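Thymidylate synthase thyX (Helicobacter pylori, PDB 3N3Y) probably catalyses the FAD-dependent reductive methylation of dUMP to dTMP, taking the methyl group from methylenetetrahydrofolate and reducing power from NADPH. Local coordinates at residues 107-112 and 129-134; 115-120 and 135-140; 96-101 and 149-154. All coordinates share one frame; numbering follows the deposited sequence.

Interaction 1. Residues 107-112 and 129-134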
ATOM      1  N   LEU A 107     -35.185  19.385  21.421  1.00 42.14           N
ATOM      2  CA  LEU A 107     -35.774  19.302  22.757  1.00 43.39           C
ATOM      3  C   LEU A 107     -37.152  19.968  22.760  1.00 41.53           C
ATOM      4  O   LEU A 107     -37.361  20.968  22.079  1.00 43.32           O
ATOM      5  CB  LEU A 107     -34.871  19.972  23.793  1.00 43.69           C
ATOM      6  CG  LEU A 107     -33.436  19.449  23.845  1.00 42.88           C
ATOM      7  CD1 LEU A 107     -32.602  20.206  24.889  1.00 41.46           C
ATOM      8  CD2 LEU A 107     -33.421  17.951  24.112  1.00 41.76           C
ATOM      9  N   PRO A 108     -38.096  19.409  23.526  1.00 41.07           N
ATOM     10  CA  PRO A 108     -37.849  18.274  24.413  1.00 38.44           C
ATOM     11  C   PRO A 108     -37.837  16.968  23.644  1.00 38.62           C
ATOM     12  O   PRO A 108     -38.384  16.882  22.544  1.00 40.63           O
ATOM     13  CB  PRO A 108     -39.053  18.313  25.352  1.00 39.77           C
ATOM     14  CG  PRO A 108     -40.156  18.820  24.484  1.00 38.85           C
ATOM     15  CD  PRO A 108     -39.518  19.803  23.523  1.00 48.08           C
ATOM     16  N   LEU A 109     -37.197  15.961  24.220  1.00 35.44           N
ATOM     17  CA  LEU A 109     -37.221  14.629  23.649  1.00 37.67           C
ATOM     18  C   LEU A 109     -38.662  14.185  23.603  1.00 43.50           C
ATOM     19  O   LEU A 109     -39.412  14.375  24.564  1.00 42.39           O
ATOM     20  CB  LEU A 109     -36.410  13.660  24.512  1.00 39.84           C
ATOM     21  CG  LEU A 109     -34.929  14.011  24.696  1.00 44.49           C
ATOM     22  CD1 LEU A 109     -34.176  12.879  25.378  1.00 38.60           C
ATOM     23  CD2 LEU A 109     -34.288  14.350  23.356  1.00 36.27           C
ATOM     24  N   ASN A 110     -39.056  13.630  22.470  1.00 40.18           N
ATOM     25  CA  ASN A 110     -40.366  13.035  22.307  1.00 42.60           C
ATOM     26  C   ASN A 110     -40.364  12.378  20.945  1.00 44.96           C
ATOM     27  O   ASN A 110     -39.441  12.601  20.157  1.00 44.58           O
ATOM     28  CB  ASN A 110     -41.481  14.082  22.442  1.00 44.33           C
ATOM     29  CG  ASN A 110     -41.379  15.183  21.406  1.00 46.21           C
ATOM     30  OD1 ASN A 110     -40.880  14.969  20.306  1.00 46.43           O
ATOM     31  ND2 ASN A 110     -41.855  16.368  21.755  1.00 43.62           N
ATOM     32  N   GLU A 111     -41.381  11.570  20.667  1.00 43.79           N
ATOM     33  CA  GLU A 111     -41.391  10.728  19.477  1.00 47.36           C
ATOM     34  C   GLU A 111     -41.067  11.462  18.175  1.00 46.54           C
ATOM     35  O   GLU A 111     -40.306  10.958  17.342  1.00 45.78           O
ATOM     36  CB  GLU A 111     -42.725  10.005  19.353  1.00 53.15           C
ATOM     37  CG  GLU A 111     -42.977   8.998  20.453  1.00 61.32           C
ATOM     38  CD  GLU A 111     -44.375   8.408  20.369  1.00 82.06           C
ATOM     39  OE1 GLU A 111     -45.186   8.654  21.296  1.00 85.63           O
ATOM     40  OE2 GLU A 111     -44.666   7.718  19.363  1.00 76.59           O
ATOM     41  N   THR A 112     -41.644  12.645  18.006  1.00 40.18           N
ATOM     42  CA  THR A 112     -41.426  13.446  16.811  1.00 38.70           C
ATOM     43  C   THR A 112     -39.986  13.952  16.710  1.00 40.59           C
ATOM     44  O   THR A 112     -39.367  13.872  15.655  1.00 38.50           O
ATOM     45  CB  THR A 112     -42.332  14.681  16.801  1.00 43.88           C
ATOM     46  OG1 THR A 112     -43.674  14.307  17.138  1.00 50.62           O
ATOM     47  CG2 THR A 112     -42.301  15.343  15.432  1.00 37.19           C
ATOM     48  N   VAL A 129     -29.102   5.280  25.258  1.00 31.42           N
ATOM     49  CA  VAL A 129     -27.956   5.724  24.467  1.00 32.00           C
ATOM     50  C   VAL A 129     -28.425   6.711  23.404  1.00 27.27           C
ATOM     51  O   VAL A 129     -27.841   7.763  23.236  1.00 26.71           O
ATOM     52  CB  VAL A 129     -27.211   4.548  23.808  1.00 29.47           C
ATOM     53  CG1 VAL A 129     -26.050   5.057  22.979  1.00 29.99           C
ATOM     54  CG2 VAL A 129     -26.724   3.577  24.868  1.00 28.89           C
ATOM     55  N   ASN A 130     -29.511   6.377  22.718  1.00 28.19           N
ATOM     56  CA  ASN A 130     -30.028   7.229  21.664  1.00 27.86           C
ATOM     57  C   ASN A 130     -30.441   8.606  22.189  1.00 31.48           C
ATOM     58  O   ASN A 130     -30.209   9.642  21.534  1.00 27.21           O
ATOM     59  CB  ASN A 130     -31.197   6.551  20.957  1.00 31.26           C
ATOM     60  CG  ASN A 130     -30.781   5.299  20.197  1.00 32.57           C
ATOM     61  OD1 ASN A 130     -31.619   4.459  19.863  1.00 35.15           O
ATOM     62  ND2 ASN A 130     -29.492   5.169  19.919  1.00 28.90           N
ATOM     63  N   ALA A 131     -31.038   8.616  23.378  1.00 28.20           N
ATOM     64  CA  ALA A 131     -31.414   9.872  24.023  1.00 33.53           C
ATOM     65  C   ALA A 131     -30.185  10.739  24.273  1.00 28.88           C
ATOM     66  O   ALA A 131     -30.197  11.945  23.991  1.00 29.59           O
ATOM     67  CB  ALA A 131     -32.206   9.624  25.348  1.00 32.90           C
ATOM     68  N   MET A 132     -29.122  10.135  24.799  1.00 28.46           N
ATOM     69  CA  MET A 132     -27.868  10.870  24.960  1.00 28.38           C
ATOM     70  C   MET A 132     -27.313  11.409  23.619  1.00 30.59           C
ATOM     71  O   MET A 132     -26.806  12.541  23.557  1.00 32.18           O
ATOM     72  CB  MET A 132     -26.819  10.027  25.683  1.00 28.31           C
ATOM     73  CG  MET A 132     -27.286   9.534  27.046  1.00 33.59           C
ATOM     74  SD  MET A 132     -28.119  10.800  28.054  1.00 39.84           S
ATOM     75  CE  MET A 132     -27.765  10.151  29.691  1.00 38.78           C
ATOM     76  N   SER A 133     -27.423  10.638  22.544  1.00 25.19           N
ATOM     77  CA  SER A 133     -26.904  11.141  21.268  1.00 29.26           C
ATOM     78  C   SER A 133     -27.647  12.392  20.855  1.00 27.43           C
ATOM     79  O   SER A 133     -27.035  13.353  20.392  1.00 29.06           O
ATOM     80  CB  SER A 133     -26.981  10.100  20.149  1.00 26.29           C
ATOM     81  OG  SER A 133     -26.154   9.009  20.456  1.00 30.21           O
ATOM     82  N   VAL A 134     -28.965  12.376  21.028  1.00 26.72           N
ATOM     83  CA  VAL A 134     -29.787  13.551  20.732  1.00 26.15           C
ATOM     84  C   VAL A 134     -29.429  14.745  21.625  1.00 29.03           C
ATOM     85  O   VAL A 134     -29.317  15.868  21.141  1.00 27.95           O
ATOM     86  CB  VAL A 134     -31.287  13.237  20.835  1.00 32.79           C
ATOM     87  CG1 VAL A 134     -32.137  14.477  20.453  1.00 25.29           C
ATOM     88  CG2 VAL A 134     -31.622  12.036  19.926  1.00 29.12           C
TER
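L109 reaches helix 127-145 because its CG stands beside the backbone N and anti to the carbonyl carbon (chi1 -60°), with the chain then extended (chi2 -171°), so that the terminal fork is carried out to the helix. V134 answers with CG1, which lies anti to its own backbone N (chi1 -177°). The two branches of L109 divide the work. CD2 lies against V134 CG1 at 3.6 Å, the two side chains running past each other in opposite directions rather than meeting end on. CD1 lies against A131 CB at 3.8 Å. A131 and V134 are three residues apart on the helix, so the leucine fork spans about one turn of it. The contact joins the lead-in of helix 111-117 to the later helix 127-145, two helices of the helical part of the ThyX chain, well away from the annotated nucleotide and flavin sites. Right after L109 the chain turns into its helix: N110 is the N-cap residue, and its OD1 accepts the backbone N-H of N113. V134 is also covered by F106, L114 and A117; L109, which also touches L135, is partly exposed. Elsewhere on the same helix, M132 packs on L143 of a second subunit and V129 on I149 of that subunit; S133 OG bonds to S161 OG of its own chain.

Interaction 2. Residues 115-120 and 135-140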
ATOM      1  N   GLU A 115     -37.577  11.189  16.013  1.00 43.14           N
ATOM      2  CA  GLU A 115     -37.582  10.817  14.610  1.00 43.60           C
ATOM      3  C   GLU A 115     -36.788  11.836  13.812  1.00 40.18           C
ATOM      4  O   GLU A 115     -35.964  11.467  12.982  1.00 40.86           O
ATOM      5  CB  GLU A 115     -39.002  10.692  14.055  1.00 50.14           C
ATOM      6  CG  GLU A 115     -39.059  10.327  12.553  1.00 51.65           C
ATOM      7  CD  GLU A 115     -38.493   8.925  12.237  1.00 72.37           C
ATOM      8  OE1 GLU A 115     -38.566   8.027  13.115  1.00 71.64           O
ATOM      9  OE2 GLU A 115     -37.980   8.722  11.104  1.00 67.72           O
ATOM     10  N   ARG A 116     -37.026  13.117  14.072  1.00 37.86           N
ATOM     11  CA  ARG A 116     -36.288  14.183  13.393  1.00 39.54           C
ATOM     12  C   ARG A 116     -34.758  14.033  13.522  1.00 39.24           C
ATOM     13  O   ARG A 116     -34.021  14.264  12.572  1.00 37.57           O
ATOM     14  CB  ARG A 116     -36.708  15.552  13.924  1.00 40.98           C
ATOM     15  CG  ARG A 116     -38.064  16.050  13.439  1.00 39.24           C
ATOM     16  CD  ARG A 116     -38.317  17.448  13.965  1.00 31.14           C
ATOM     17  NE  ARG A 116     -37.246  18.362  13.579  1.00 38.36           N
ATOM     18  CZ  ARG A 116     -36.585  19.154  14.424  1.00 43.03           C
ATOM     19  NH1 ARG A 116     -36.875  19.151  15.715  1.00 40.78           N
ATOM     20  NH2 ARG A 116     -35.625  19.951  13.978  1.00 43.42           N
ATOM     21  N   ALA A 117     -34.297  13.657  14.711  1.00 39.42           N
ATOM     22  CA  ALA A 117     -32.877  13.555  14.995  1.00 37.82           C
ATOM     23  C   ALA A 117     -32.216  12.406  14.239  1.00 34.30           C
ATOM     24  O   ALA A 117     -31.008  12.414  14.033  1.00 31.19           O
ATOM     25  CB  ALA A 117     -32.652  13.400  16.483  1.00 29.99           C
ATOM     26  N   ARG A 118     -33.010  11.426  13.825  1.00 36.17           N
ATOM     27  CA  ARG A 118     -32.466  10.277  13.113  1.00 38.05           C
ATOM     28  C   ARG A 118     -31.955  10.647  11.742  1.00 36.73           C
ATOM     29  O   ARG A 118     -31.278   9.855  11.108  1.00 40.42           O
ATOM     30  CB  ARG A 118     -33.480   9.155  12.984  1.00 37.99           C
ATOM     31  CG  ARG A 118     -33.637   8.338  14.236  1.00 38.49           C
ATOM     32  CD  ARG A 118     -34.457   7.094  13.940  1.00 43.92           C
ATOM     33  NE  ARG A 118     -33.616   5.927  13.702  1.00 47.57           N
ATOM     34  CZ  ARG A 118     -34.042   4.667  13.780  1.00 49.48           C
ATOM     35  NH1 ARG A 118     -35.306   4.415  14.082  1.00 48.20           N
ATOM     36  NH2 ARG A 118     -33.206   3.658  13.555  1.00 48.68           N
ATOM     37  N   GLU A 119     -32.280  11.844  11.278  1.00 31.79           N
ATOM     38  CA  GLU A 119     -31.691  12.315  10.035  1.00 36.95           C
ATOM     39  C   GLU A 119     -30.194  12.546  10.208  1.00 33.41           C
ATOM     40  O   GLU A 119     -29.439  12.471   9.250  1.00 37.44           O
ATOM     41  CB  GLU A 119     -32.344  13.615   9.557  1.00 38.12           C
ATOM     42  CG  GLU A 119     -31.770  14.118   8.231  1.00 46.92           C
ATOM     43  CD  GLU A 119     -32.057  15.598   7.943  1.00 55.75           C
ATOM     44  OE1 GLU A 119     -32.938  16.201   8.604  1.00 56.80           O
ATOM     45  OE2 GLU A 119     -31.395  16.160   7.036  1.00 59.39           O
ATOM     46  N   PHE A 120     -29.768  12.843  11.428  1.00 33.21           N
ATOM     47  CA  PHE A 120     -28.383  13.213  11.675  1.00 30.90           C
ATOM     48  C   PHE A 120     -27.634  12.200  12.519  1.00 29.47           C
ATOM     49  O   PHE A 120     -26.421  12.266  12.624  1.00 29.21           O
ATOM     50  CB  PHE A 120     -28.314  14.562  12.378  1.00 34.68           C
ATOM     51  CG  PHE A 120     -28.885  15.694  11.579  1.00 37.80           C
ATOM     52  CD1 PHE A 120     -28.156  16.267  10.547  1.00 38.65           C
ATOM     53  CD2 PHE A 120     -30.144  16.202  11.872  1.00 37.29           C
ATOM     54  CE1 PHE A 120     -28.681  17.314   9.806  1.00 43.04           C
ATOM     55  CE2 PHE A 120     -30.678  17.254  11.132  1.00 42.96           C
ATOM     56  CZ  PHE A 120     -29.940  17.809  10.099  1.00 42.53           C
ATOM     57  N   LEU A 135     -29.215  14.500  22.916  1.00 26.67           N
ATOM     58  CA  LEU A 135     -28.756  15.571  23.799  1.00 29.54           C
ATOM     59  C   LEU A 135     -27.483  16.214  23.244  1.00 27.92           C
ATOM     60  O   LEU A 135     -27.374  17.439  23.181  1.00 26.79           O
ATOM     61  CB  LEU A 135     -28.535  15.068  25.238  1.00 25.29           C
ATOM     62  CG  LEU A 135     -29.780  14.482  25.924  1.00 37.45           C
ATOM     63  CD1 LEU A 135     -29.609  14.364  27.444  1.00 25.54           C
ATOM     64  CD2 LEU A 135     -31.037  15.289  25.589  1.00 29.00           C
ATOM     65  N   ALA A 136     -26.531  15.372  22.835  1.00 29.28           N
ATOM     66  CA  ALA A 136     -25.255  15.830  22.279  1.00 26.12           C
ATOM     67  C   ALA A 136     -25.471  16.591  20.984  1.00 23.93           C
ATOM     68  O   ALA A 136     -24.815  17.599  20.733  1.00 25.35           O
ATOM     69  CB  ALA A 136     -24.307  14.651  22.058  1.00 24.06           C
ATOM     70  N   LEU A 137     -26.391  16.095  20.165  1.00 24.03           N
ATOM     71  CA  LEU A 137     -26.708  16.727  18.896  1.00 25.91           C
ATOM     72  C   LEU A 137     -27.311  18.099  19.136  1.00 30.93           C
ATOM     73  O   LEU A 137     -26.989  19.058  18.437  1.00 30.25           O
ATOM     74  CB  LEU A 137     -27.667  15.859  18.065  1.00 27.00           C
ATOM     75  CG  LEU A 137     -28.137  16.455  16.728  1.00 29.75           C
ATOM     76  CD1 LEU A 137     -27.006  16.495  15.713  1.00 32.10           C
ATOM     77  CD2 LEU A 137     -29.302  15.679  16.159  1.00 32.41           C
ATOM     78  N   GLU A 138     -28.188  18.189  20.137  1.00 32.06           N
ATOM     79  CA  GLU A 138     -28.795  19.466  20.505  1.00 33.79           C
ATOM     80  C   GLU A 138     -27.739  20.482  20.970  1.00 32.17           C
ATOM     81  O   GLU A 138     -27.723  21.604  20.492  1.00 33.33           O
ATOM     82  CB  GLU A 138     -29.913  19.280  21.549  1.00 31.83           C
ATOM     83  CG  GLU A 138     -30.591  20.585  21.986  1.00 40.73           C
ATOM     84  CD  GLU A 138     -31.338  21.307  20.851  1.00 44.06           C
ATOM     85  OE1 GLU A 138     -31.588  20.692  19.789  1.00 46.79           O
ATOM     86  OE2 GLU A 138     -31.687  22.494  21.033  1.00 46.51           O
ATOM     87  N   ASN A 139     -26.850  20.088  21.878  1.00 30.12           N
ATOM     88  CA  ASN A 139     -25.739  20.974  22.247  1.00 31.11           C
ATOM     89  C   ASN A 139     -24.906  21.432  21.049  1.00 33.47           C
ATOM     90  O   ASN A 139     -24.514  22.601  20.975  1.00 30.41           O
ATOM     91  CB  ASN A 139     -24.852  20.343  23.313  1.00 30.10           C
ATOM     92  CG  ASN A 139     -25.520  20.334  24.678  1.00 33.08           C
ATOM     93  OD1 ASN A 139     -25.220  19.506  25.542  1.00 35.22           O
ATOM     94  ND2 ASN A 139     -26.440  21.248  24.867  1.00 24.17           N
ATOM     95  N   LEU A 140     -24.648  20.511  20.118  1.00 29.35           N
ATOM     96  CA  LEU A 140     -23.910  20.821  18.894  1.00 28.49           C
ATOM     97  C   LEU A 140     -24.667  21.860  18.076  1.00 33.09           C
ATOM     98  O   LEU A 140     -24.082  22.816  17.573  1.00 31.66           O
ATOM     99  CB  LEU A 140     -23.720  19.554  18.050  1.00 27.23           C
ATOM    100  CG  LEU A 140     -22.857  19.652  16.779  1.00 29.80           C
ATOM    101  CD1 LEU A 140     -21.457  20.127  17.130  1.00 28.00           C
ATOM    102  CD2 LEU A 140     -22.802  18.321  16.009  1.00 28.08           C
TER
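A117 and F120 receive one side chain, L137, and the interaction is wholly apolar. L137 CG is anti to the backbone N (chi1 177°), which sends the leucine fork across to the 115-120 segment. CD2 sits 4.1 Å from A117 CB and also 4.1 Å from F120 CB, while CD1 lies against F120 CB as well, so the phenylalanine is met chiefly at its beta carbon. Its ring leads away from helix 127-145 and is oblique to the leucine methyl; E119 CD of the same segment lies 3.7 Å above one ring face, offset toward the rim. F120 N bonds to A117 O at 2.9 Å, and the CB atoms of both residues face L137. F106 and Y162 add further cover to L137. Polar groups keep to the flanks: E138 holds R141 in a salt bridge and accepts the N-H of F106, and R116 bonds the carbonyls of E104 and S105. With three buried side chains touching and no polar pair between the segments, the contact rests on dispersion and the exclusion of water.

Interaction 3. Residues 96-101 and 149-154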
ATOM      1  N   THR A  96     -19.158  21.061   6.497  1.00 33.11           N
ATOM      2  CA  THR A  96     -20.578  20.820   6.275  1.00 35.71           C
ATOM      3  C   THR A  96     -21.445  20.959   7.533  1.00 37.87           C
ATOM      4  O   THR A  96     -22.667  20.793   7.461  1.00 37.76           O
ATOM      5  CB  THR A  96     -20.818  19.411   5.727  1.00 32.49           C
ATOM      6  OG1 THR A  96     -20.355  18.466   6.694  1.00 35.55           O
ATOM      7  CG2 THR A  96     -20.092  19.193   4.393  1.00 36.27           C
ATOM      8  N   LEU A  97     -20.823  21.228   8.679  1.00 35.95           N
ATOM      9  CA  LEU A  97     -21.554  21.253   9.955  1.00 37.16           C
ATOM     10  C   LEU A  97     -22.643  22.321  10.005  1.00 38.89           C
ATOM     11  O   LEU A  97     -23.619  22.184  10.735  1.00 42.13           O
ATOM     12  CB  LEU A  97     -20.600  21.408  11.149  1.00 33.76           C
ATOM     13  CG  LEU A  97     -20.216  20.083  11.824  1.00 39.43           C
ATOM     14  CD1 LEU A  97     -19.412  20.304  13.118  1.00 30.87           C
ATOM     15  CD2 LEU A  97     -21.459  19.233  12.102  1.00 36.40           C
ATOM     16  N   ARG A  98     -22.470  23.383   9.226  1.00 39.71           N
ATOM     17  CA  ARG A  98     -23.452  24.463   9.149  1.00 47.05           C
ATOM     18  C   ARG A  98     -24.852  23.987   8.704  1.00 52.60           C
ATOM     19  O   ARG A  98     -25.847  24.713   8.836  1.00 48.22           O
ATOM     20  CB  ARG A  98     -22.929  25.558   8.226  1.00 49.87           C
ATOM     21  CG  ARG A  98     -22.350  26.769   8.940  1.00 52.65           C
ATOM     22  CD  ARG A  98     -23.296  27.934   8.703  1.00 66.55           C
ATOM     23  NE  ARG A  98     -23.975  27.775   7.410  1.00 65.91           N
ATOM     24  CZ  ARG A  98     -25.167  28.288   7.102  1.00 66.00           C
ATOM     25  NH1 ARG A  98     -25.835  29.011   7.996  1.00 66.26           N
ATOM     26  NH2 ARG A  98     -25.692  28.075   5.897  1.00 61.03           N
ATOM     27  N   GLU A  99     -24.924  22.763   8.187  1.00 45.01           N
ATOM     28  CA  GLU A  99     -26.210  22.130   7.906  1.00 48.21           C
ATOM     29  C   GLU A  99     -27.158  22.152   9.119  1.00 49.35           C
ATOM     30  O   GLU A  99     -28.382  22.070   8.959  1.00 51.34           O
ATOM     31  CB  GLU A  99     -25.997  20.686   7.434  1.00 44.14           C
ATOM     32  CG  GLU A  99     -25.505  19.724   8.528  1.00 45.85           C
ATOM     33  CD  GLU A  99     -25.014  18.393   7.963  1.00 49.94           C
ATOM     34  OE1 GLU A  99     -25.197  18.166   6.743  1.00 51.61           O
ATOM     35  OE2 GLU A  99     -24.451  17.574   8.733  1.00 44.26           O
ATOM     36  N   LEU A 100     -26.590  22.243  10.322  1.00 46.21           N
ATOM     37  CA  LEU A 100     -27.370  22.240  11.575  1.00 48.01           C
ATOM     38  C   LEU A 100     -27.897  23.627  11.953  1.00 49.83           C
ATOM     39  O   LEU A 100     -28.836  23.757  12.737  1.00 50.11           O
ATOM     40  CB  LEU A 100     -26.533  21.706  12.747  1.00 39.53           C
ATOM     41  CG  LEU A 100     -26.233  20.212  12.855  1.00 41.90           C
ATOM     42  CD1 LEU A 100     -25.488  19.910  14.155  1.00 33.33           C
ATOM     43  CD2 LEU A 100     -27.515  19.394  12.775  1.00 43.85           C
ATOM     44  N   LYS A 101     -27.265  24.657  11.411  1.00 50.98           N
ATOM     45  CA  LYS A 101     -27.648  26.033  11.671  1.00 57.05           C
ATOM     46  C   LYS A 101     -29.127  26.235  11.366  1.00 59.78           C
ATOM     47  O   LYS A 101     -29.810  27.029  12.011  1.00 59.96           O
ATOM     48  CB  LYS A 101     -26.811  26.960  10.790  1.00 58.62           C
ATOM     49  CG  LYS A 101     -27.118  28.429  10.949  1.00 61.76           C
ATOM     50  CD  LYS A 101     -26.305  29.039  12.064  1.00 63.63           C
ATOM     51  CE  LYS A 101     -26.430  30.551  12.022  1.00 73.65           C
ATOM     52  NZ  LYS A 101     -26.109  31.054  10.655  1.00 74.41           N
ATOM     53  N   ILE A 149     -20.272  29.446  16.505  1.00 41.16           N
ATOM     54  CA  ILE A 149     -18.884  29.005  16.631  1.00 40.94           C
ATOM     55  C   ILE A 149     -18.455  28.268  15.355  1.00 34.60           C
ATOM     56  O   ILE A 149     -19.265  27.602  14.712  1.00 36.81           O
ATOM     57  CB  ILE A 149     -18.683  28.169  17.911  1.00 40.30           C
ATOM     58  CG1 ILE A 149     -19.005  29.045  19.129  1.00 38.31           C
ATOM     59  CG2 ILE A 149     -17.246  27.613  18.007  1.00 30.78           C
ATOM     60  CD1 ILE A 149     -19.476  28.276  20.321  1.00 37.40           C
ATOM     61  N   LYS A 150     -17.200  28.448  14.964  1.00 36.89           N
ATOM     62  CA  LYS A 150     -16.655  27.814  13.768  1.00 38.20           C
ATOM     63  C   LYS A 150     -16.754  26.286  13.819  1.00 34.31           C
ATOM     64  O   LYS A 150     -16.632  25.682  14.890  1.00 31.51           O
ATOM     65  CB  LYS A 150     -15.190  28.211  13.601  1.00 43.68           C
ATOM     66  CG  LYS A 150     -14.966  29.677  13.279  1.00 50.12           C
ATOM     67  CD  LYS A 150     -13.822  29.785  12.272  1.00 63.05           C
ATOM     68  CE  LYS A 150     -13.782  31.139  11.593  1.00 67.48           C
ATOM     69  NZ  LYS A 150     -12.937  31.074  10.368  1.00 68.79           N
ATOM     70  N   ASN A 151     -16.963  25.677  12.656  1.00 31.54           N
ATOM     71  CA  ASN A 151     -16.980  24.219  12.516  1.00 33.52           C
ATOM     72  C   ASN A 151     -15.787  23.505  13.151  1.00 34.79           C
ATOM     73  O   ASN A 151     -15.975  22.523  13.864  1.00 28.67           O
ATOM     74  CB  ASN A 151     -17.060  23.826  11.051  1.00 32.84           C
ATOM     75  CG  ASN A 151     -18.390  24.195  10.417  1.00 38.46           C
ATOM     76  OD1 ASN A 151     -19.355  24.548  11.107  1.00 35.68           O
ATOM     77  ND2 ASN A 151     -18.454  24.096   9.088  1.00 35.55           N
ATOM     78  N   ASP A 152     -14.574  24.008  12.889  1.00 30.78           N
ATOM     79  CA  ASP A 152     -13.326  23.435  13.419  1.00 32.21           C
ATOM     80  C   ASP A 152     -13.287  23.283  14.945  1.00 31.57           C
ATOM     81  O   ASP A 152     -12.548  22.443  15.462  1.00 33.51           O
ATOM     82  CB  ASP A 152     -12.096  24.253  12.973  1.00 29.79           C
ATOM     83  CG  ASP A 152     -11.595  23.871  11.573  1.00 42.41           C
ATOM     84  OD1 ASP A 152     -12.303  23.113  10.860  1.00 40.90           O
ATOM     85  OD2 ASP A 152     -10.487  24.331  11.182  1.00 42.33           O
ATOM     86  N   LEU A 153     -14.049  24.117  15.649  1.00 28.85           N
ATOM     87  CA  LEU A 153     -14.120  24.080  17.103  1.00 32.12           C
ATOM     88  C   LEU A 153     -15.349  23.307  17.529  1.00 29.90           C
ATOM     89  O   LEU A 153     -15.299  22.484  18.445  1.00 30.87           O
ATOM     90  CB  LEU A 153     -14.204  25.499  17.698  1.00 29.08           C
ATOM     91  CG  LEU A 153     -13.038  26.442  17.406  1.00 35.99           C
ATOM     92  CD1 LEU A 153     -13.293  27.817  18.018  1.00 33.01           C
ATOM     93  CD2 LEU A 153     -11.717  25.851  17.898  1.00 27.71           C
ATOM     94  N   ALA A 154     -16.461  23.569  16.863  1.00 29.35           N
ATOM     95  CA  ALA A 154     -17.707  22.945  17.270  1.00 31.59           C
ATOM     96  C   ALA A 154     -17.642  21.418  17.120  1.00 30.96           C
ATOM     97  O   ALA A 154     -18.150  20.691  17.974  1.00 31.08           O
ATOM     98  CB  ALA A 154     -18.886  23.542  16.515  1.00 32.37           C
TER
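The carbonyl O of K150, just before the N151 that lies against L97, is gripped by two backbone donors: A154 N lies 2.9 Å from K150 O. The second, L153 N, lies 3.1 Å from K150 O. K150 is the N-cap of the short helix 151-154, so N151 occupies its first turn. From there the N151 amide projects toward L97, with CG beside the backbone N and anti to the carbonyl carbon (chi1 -68°). N151 OD1 comes within 3.4 Å of L97 CB, and CG of N151 is 3.6 Å from that same carbon: the carboxamide is laid against the beta carbon, and the contact is van der Waals in kind. N151 OD1 also lies 3.8 Å from R98 N, too long to count as a bond, and the R98 guanidinium turns away to pair with E102. The amide is held instead by its other end, for N151 ND2 donates to the carbonyl O of R94, in the helix that leads into the 96-101 segment, while D152 OD1 forms a salt bridge with R94 NE. From L97 the chain runs on as a short 3-10 segment, with L100 N bonded to L97 O at 3.0 Å. L97 also touches K155, and both K155 and S93, about 4 Å from its side chain, contribute to binding dUMP. The arrangement is consistent with a second-shell position beside the ThyX dUMP pocket, where R94 serves both as ligand-pocket residue and as partner of helix 151-154.

The three contacts form a chain of packing toward the nucleotide site. Interactions 1 and 2 share helices 111-117 and 127-145, and their centres are 7 Å apart; V134 CG2 meets A117 CB at 3.8 Å, and L107 CD1 meets E138 CG at 3.6 Å. Interaction 3 lies 14 Å from interaction 2 and 21 Å from interaction 1, centre to centre. Its L100 bridges the gap, with CD1 3.6 Å from L140 CD2 and CD2 3.8 Å from F120 CE1. Interaction 3 is closest to the ligands: the T96 side chain is about 7 Å from bound dUMP and about 8 Å from FAD, whereas the F120 side chain is about 13 Å from dUMP.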